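Long-range contacts in acyl-coa oxidase (Arabidopsis thaliana, PDB 1W07), which oxidises long- and medium-chain acyl-CoAs to 2-trans-enoyl-CoAs with FAD and molecular oxygen, releasing hydrogen peroxide in peroxisomal beta-oxidation: residues Ser183-Val188 and Arg209-His214; Leu478-Val483 and Leu555-Ala560. The protein carries 1 engineered substitution. All coordinates share one frame; numbering follows the deposited sequence.

Overall arrangement
From the N terminus, the chain first closes interaction 1, where the start of strand 185-194 meets the loop that follows strand 197-207; the 20 residues between its segments are mostly the two strands of a beta hairpin in the middle domain. Interaction 2 opens far later and closes a helical excursion of 71 residues, bringing the N-terminal end of helix 480-503 onto helix 548-566 in the C-terminal helical region. The two loops lie in series and neither nest nor cross, and along the sequence the Cys467-Cys576 disulfide brackets interaction 2. The centres of interactions 1 and 2 are 53 Å apart. The side chain of Ser183 in interaction 1 is about 9 Å from a bound FAD; interaction 2 lies away from the flavin site.

Interaction 1. Residues Ser183-Val188 and Arg209-His214; sequences STHAVV and RSLEDH
Thr184 OG1 is gripped by two polar groups, His185 ND1 at 2.7 Å in the plane of the imidazole and the backbone N of Ile132, while Leu211 CD2 packs against it from the other segment. With chi1 at 61°, OG1 lies between the backbone N and the carbonyl carbon, which leaves Thr184 CG2 to meet the edge of the His214 ring, 4.0 Å from His214 CE1. The backbones join where Arg209 N donates to Thr184 O over 3.0 Å, a nearly straight bond at 166°. From there the extended Arg209 chain runs beside Ser183 O, and within 209-214 Arg209 CD lies over the centre of the His214 ring, 3.4 Å above its plane. A water 2.6 Å from Ser183 O probably bridges to Arg209 NE, though that second separation is doubtfully short. His214 is fixed further by a bond from NE2 to Lys181 O and by ring stacking with Tyr647 of the second subunit. In the loop, Ser210 OG accepts from Glu212 N, forming an ST turn. The Arg209 N to Thr184 O bond carries the antiparallel pairing of strands 185-194 and 197-207 beyond their ends, at the open end of a beta hairpin in the acyl-CoA dehydrogenase middle domain.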
loop_
_atom_site.group_PDB
_atom_site.type_symbol
_atom_site.label_atom_id
_atom_site.label_comp_id
_atom_site.label_asym_id
_atom_site.label_seq_id
_atom_site.Cartn_x
_atom_site.Cartn_y
_atom_site.Cartn_z
ATOM N N SER B 183 -12.275 -12.853 25.456
ATOM C CA SER B 183 -13.396 -12.274 26.169
ATOM C C SER B 183 -14.366 -13.272 26.770
ATOM O O SER B 183 -14.729 -14.273 26.145
ATOM C CB SER B 183 -14.155 -11.301 25.273
ATOM O OG SER B 183 -13.380 -10.135 25.033
ATOM N N THR B 184 -14.775 -12.994 28.003
ATOM C CA THR B 184 -15.734 -13.844 28.697
ATOM C C THR B 184 -17.103 -13.186 28.574
ATOM O O THR B 184 -18.129 -13.857 28.651
ATOM C CB THR B 184 -15.399 -13.990 30.204
ATOM O OG1 THR B 184 -15.430 -12.703 30.840
ATOM C CG2 THR B 184 -14.026 -14.613 30.386
ATOM N N HIS B 185 -17.095 -11.869 28.368
ATOM C CA HIS B 185 -18.312 -11.079 28.240
ATOM C C HIS B 185 -18.190 -10.127 27.051
ATOM O O HIS B 185 -17.108 -9.936 26.484
ATOM C CB HIS B 185 -18.560 -10.235 29.509
ATOM C CG HIS B 185 -18.889 -11.035 30.734
ATOM N ND1 HIS B 185 -17.977 -11.857 31.358
ATOM C CD2 HIS B 185 -20.042 -11.149 31.438
ATOM C CE1 HIS B 185 -18.556 -12.447 32.390
ATOM N NE2 HIS B 185 -19.808 -12.033 32.460
ATOM N N ALA B 186 -19.305 -9.510 26.688
ATOM C CA ALA B 186 -19.275 -8.568 25.589
ATOM C C ALA B 186 -20.493 -7.681 25.514
ATOM O O ALA B 186 -21.584 -8.053 25.950
ATOM C CB ALA B 186 -19.122 -9.312 24.275
ATOM N N VAL B 187 -20.297 -6.487 24.978
ATOM C CA VAL B 187 -21.427 -5.607 24.776
ATOM C C VAL B 187 -21.911 -5.937 23.362
ATOM O O VAL B 187 -21.217 -5.651 22.379
ATOM C CB VAL B 187 -21.029 -4.124 24.857
ATOM C CG1 VAL B 187 -22.197 -3.250 24.407
ATOM C CG2 VAL B 187 -20.653 -3.776 26.283
ATOM N N VAL B 188 -23.075 -6.575 23.266
ATOM C CA VAL B 188 -23.630 -6.942 21.964
ATOM C C VAL B 188 -24.688 -5.947 21.480
ATOM O O VAL B 188 -25.551 -5.521 22.249
ATOM C CB VAL B 188 -24.271 -8.352 22.005
ATOM C CG1 VAL B 188 -24.858 -8.713 20.617
ATOM C CG2 VAL B 188 -23.230 -9.383 22.479
ATOM N N ARG B 209 -18.337 -16.748 27.849
ATOM C CA ARG B 209 -17.639 -17.896 28.397
ATOM C C ARG B 209 -17.709 -17.972 29.913
ATOM O O ARG B 209 -17.795 -16.960 30.611
ATOM C CB ARG B 209 -16.163 -17.867 27.995
ATOM C CG ARG B 209 -15.893 -17.925 26.497
ATOM C CD ARG B 209 -14.400 -17.739 26.223
ATOM N NE ARG B 209 -14.107 -17.618 24.797
ATOM C CZ ARG B 209 -13.972 -18.640 23.962
ATOM N NH1 ARG B 209 -14.095 -19.890 24.399
ATOM N NH2 ARG B 209 -13.715 -18.408 22.680
ATOM N N SER B 210 -17.639 -19.192 30.421
ATOM C CA SER B 210 -17.670 -19.437 31.849
ATOM C C SER B 210 -16.423 -18.868 32.502
ATOM O O SER B 210 -15.339 -18.934 31.936
ATOM C CB SER B 210 -17.752 -20.939 32.107
ATOM O OG SER B 210 -17.158 -21.260 33.344
ATOM N N LEU B 211 -16.586 -18.317 33.701
ATOM C CA LEU B 211 -15.459 -17.758 34.432
ATOM C C LEU B 211 -14.722 -18.837 35.227
ATOM O O LEU B 211 -13.818 -18.527 36.001
ATOM C CB LEU B 211 -15.936 -16.655 35.383
ATOM C CG LEU B 211 -16.574 -15.425 34.726
ATOM C CD1 LEU B 211 -17.137 -14.510 35.805
ATOM C CD2 LEU B 211 -15.541 -14.689 33.873
ATOM N N GLU B 212 -15.097 -20.103 35.047
ATOM C CA GLU B 212 -14.420 -21.173 35.774
ATOM C C GLU B 212 -13.504 -22.015 34.889
ATOM O O GLU B 212 -12.420 -22.418 35.311
ATOM C CB GLU B 212 -15.436 -22.074 36.488
ATOM C CG GLU B 212 -16.239 -22.964 35.572
ATOM C CD GLU B 212 -16.890 -24.109 36.314
ATOM O OE1 GLU B 212 -16.155 -24.932 36.908
ATOM O OE2 GLU B 212 -18.135 -24.190 36.305
ATOM N N ASP B 213 -13.927 -22.281 33.660
ATOM C CA ASP B 213 -13.112 -23.067 32.745
ATOM C C ASP B 213 -13.055 -22.490 31.317
ATOM O O ASP B 213 -12.594 -23.161 30.396
ATOM C CB ASP B 213 -13.605 -24.521 32.718
ATOM C CG ASP B 213 -15.029 -24.640 32.240
ATOM O OD1 ASP B 213 -15.597 -23.619 31.787
ATOM O OD2 ASP B 213 -15.587 -25.756 32.309
ATOM N N HIS B 214 -13.526 -21.256 31.144
ATOM C CA HIS B 214 -13.500 -20.575 29.853
ATOM C C HIS B 214 -14.346 -21.234 28.753
ATOM O O HIS B 214 -14.295 -20.825 27.588
ATOM C CB HIS B 214 -12.054 -20.457 29.362
ATOM C CG HIS B 214 -11.772 -19.201 28.591
ATOM N ND1 HIS B 214 -12.000 -17.943 29.106
ATOM C CD2 HIS B 214 -11.232 -19.009 27.364
ATOM C CE1 HIS B 214 -11.612 -17.031 28.231
ATOM N NE2 HIS B 214 -11.138 -17.652 27.166
HETATM O O HOH W 1 -14.565 -15.430 23.780
#

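Interaction 2. Residues Leu478-Val483 and Leu555-Ala560; sequences LNPDVV and LCYIYA
Tyr557 carries the contact, its ring lying against the backbone of Leu478 where the N-terminal end of helix 480-503 packs on helix 548-566 in the C-terminal helical region of the acyl-CoA oxidase. The tight part is this ring. Leu478 CA makes a CH-pi contact over one face, 4.1 Å from the Tyr557 centroid, and Leu478 O lies over the same face, 3.2 Å from Tyr557 CZ. Cys556 SG lies over the opposite face, toward its rim, so the aromatic plane is held between the two. Val483 CG2 comes in at the edge, near the plane, 3.6 Å from Tyr557 CE2. Tyr557 CG stands beside its backbone N (chi1 -68°), which carries the ring across to the other helix and puts Tyr557 OH 3.3 Å from Pro480 CB. One turn further along, Val483 CG1 meets Ala560 CB at 3.8 Å, a small buried contact between the helices. With an alanine at Tyr557, a gap is likely to open against Leu478, and Pro480 and Val483 CG2 would probably lose their aromatic neighbour. The packing thins toward solvent: Leu478 is partly exposed, with CD2 resting on Tyr557 CB and the side chain also touching Gln588, and Asp481 is exposed, its CB pointing away from helix 548-566. Just before helix 480-503, Asn479 is the N-cap: its OD1 takes a weak bond from Val482 N and accepts from Asp481 N at 2.9 Å, with that donor in the carbonyl plane.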
loop_
_atom_site.group_PDB
_atom_site.type_symbol
_atom_site.label_atom_id
_atom_site.label_comp_id
_atom_site.label_asym_id
_atom_site.label_seq_id
_atom_site.Cartn_x
_atom_site.Cartn_y
_atom_site.Cartn_z
ATOM N N LEU B 478 4.670 32.083 1.698
ATOM C CA LEU B 478 5.026 31.771 3.086
ATOM C C LEU B 478 4.160 32.614 4.012
ATOM O O LEU B 478 4.288 32.560 5.234
ATOM C CB LEU B 478 6.513 32.048 3.346
ATOM C CG LEU B 478 7.508 31.230 2.509
ATOM C CD1 LEU B 478 8.948 31.681 2.813
ATOM C CD2 LEU B 478 7.308 29.724 2.783
ATOM N N ASN B 479 3.271 33.399 3.417
ATOM C CA ASN B 479 2.368 34.239 4.200
ATOM C C ASN B 479 1.113 33.437 4.560
ATOM O O ASN B 479 0.428 32.916 3.677
ATOM C CB ASN B 479 1.989 35.477 3.400
ATOM C CG ASN B 479 1.177 36.455 4.205
ATOM O OD1 ASN B 479 0.055 36.162 4.609
ATOM N ND2 ASN B 479 1.752 37.623 4.468
ATOM N N PRO B 480 0.796 33.337 5.861
ATOM C CA PRO B 480 -0.375 32.593 6.339
ATOM C C PRO B 480 -1.721 33.010 5.728
ATOM O O PRO B 480 -2.560 32.158 5.436
ATOM C CB PRO B 480 -0.318 32.785 7.854
ATOM C CG PRO B 480 0.351 34.105 8.010
ATOM C CD PRO B 480 1.449 34.057 6.971
ATOM N N ASP B 481 -1.926 34.311 5.538
ATOM C CA ASP B 481 -3.171 34.801 4.954
ATOM C C ASP B 481 -3.294 34.424 3.477
ATOM O O ASP B 481 -4.391 34.199 2.967
ATOM C CB ASP B 481 -3.259 36.325 5.109
ATOM C CG ASP B 481 -3.332 36.751 6.553
ATOM O OD1 ASP B 481 -4.242 36.267 7.255
ATOM O OD2 ASP B 481 -2.489 37.562 6.994
ATOM N N VAL B 482 -2.159 34.362 2.793
ATOM C CA VAL B 482 -2.166 34.014 1.380
ATOM C C VAL B 482 -2.515 32.527 1.227
ATOM O O VAL B 482 -3.262 32.124 0.319
ATOM C CB VAL B 482 -0.785 34.283 0.733
ATOM C CG1 VAL B 482 -0.766 33.739 -0.664
ATOM C CG2 VAL B 482 -0.490 35.799 0.719
ATOM N N VAL B 483 -1.976 31.711 2.122
ATOM C CA VAL B 483 -2.231 30.284 2.079
ATOM C C VAL B 483 -3.668 29.995 2.482
ATOM O O VAL B 483 -4.376 29.293 1.774
ATOM C CB VAL B 483 -1.253 29.527 3.009
ATOM C CG1 VAL B 483 -1.637 28.046 3.086
ATOM C CG2 VAL B 483 0.163 29.682 2.477
ATOM N N LEU B 555 8.018 23.148 7.826
ATOM C CA LEU B 555 7.131 22.008 7.635
ATOM C C LEU B 555 5.695 22.461 7.371
ATOM O O LEU B 555 5.010 21.907 6.508
ATOM C CB LEU B 555 7.178 21.086 8.862
ATOM C CG LEU B 555 8.530 20.431 9.180
ATOM C CD1 LEU B 555 8.428 19.601 10.477
ATOM C CD2 LEU B 555 8.955 19.568 7.986
ATOM N N CYS B 556 5.243 23.477 8.101
ATOM C CA CYS B 556 3.893 23.992 7.922
ATOM C C CYS B 556 3.630 24.354 6.477
ATOM O O CYS B 556 2.612 23.950 5.916
ATOM C CB CYS B 556 3.651 25.230 8.795
ATOM S SG CYS B 556 2.044 26.042 8.548
ATOM N N TYR B 557 4.532 25.120 5.863
ATOM C CA TYR B 557 4.308 25.521 4.484
ATOM C C TYR B 557 4.628 24.455 3.452
ATOM O O TYR B 557 4.143 24.525 2.319
ATOM C CB TYR B 557 5.016 26.850 4.189
ATOM C CG TYR B 557 4.364 27.979 4.942
ATOM C CD1 TYR B 557 4.797 28.327 6.223
ATOM C CD2 TYR B 557 3.229 28.618 4.434
ATOM C CE1 TYR B 557 4.106 29.273 6.981
ATOM C CE2 TYR B 557 2.538 29.564 5.190
ATOM C CZ TYR B 557 2.973 29.882 6.455
ATOM O OH TYR B 557 2.232 30.765 7.209
ATOM N N ILE B 558 5.436 23.470 3.836
ATOM C CA ILE B 558 5.733 22.343 2.953
ATOM C C ILE B 558 4.425 21.554 2.830
ATOM O O ILE B 558 4.035 21.153 1.738
ATOM C CB ILE B 558 6.809 21.380 3.551
ATOM C CG1 ILE B 558 8.216 21.935 3.304
ATOM C CG2 ILE B 558 6.643 19.965 2.947
ATOM C CD1 ILE B 558 9.329 21.087 3.914
ATOM N N TYR B 559 3.753 21.327 3.955
ATOM C CA TYR B 559 2.485 20.586 3.948
ATOM C C TYR B 559 1.466 21.291 3.026
ATOM O O TYR B 559 0.905 20.686 2.104
ATOM C CB TYR B 559 1.934 20.481 5.387
ATOM C CG TYR B 559 0.618 19.724 5.521
ATOM C CD1 TYR B 559 0.539 18.342 5.295
ATOM C CD2 TYR B 559 -0.562 20.404 5.792
ATOM C CE1 TYR B 559 -0.703 17.660 5.327
ATOM C CE2 TYR B 559 -1.796 19.746 5.821
ATOM C CZ TYR B 559 -1.870 18.393 5.592
ATOM O OH TYR B 559 -3.111 17.786 5.637
ATOM N N ALA B 560 1.259 22.581 3.262
ATOM C CA ALA B 560 0.318 23.367 2.478
ATOM C C ALA B 560 0.678 23.449 0.995
ATOM O O ALA B 560 -0.152 23.168 0.127
ATOM C CB ALA B 560 0.197 24.770 3.070
#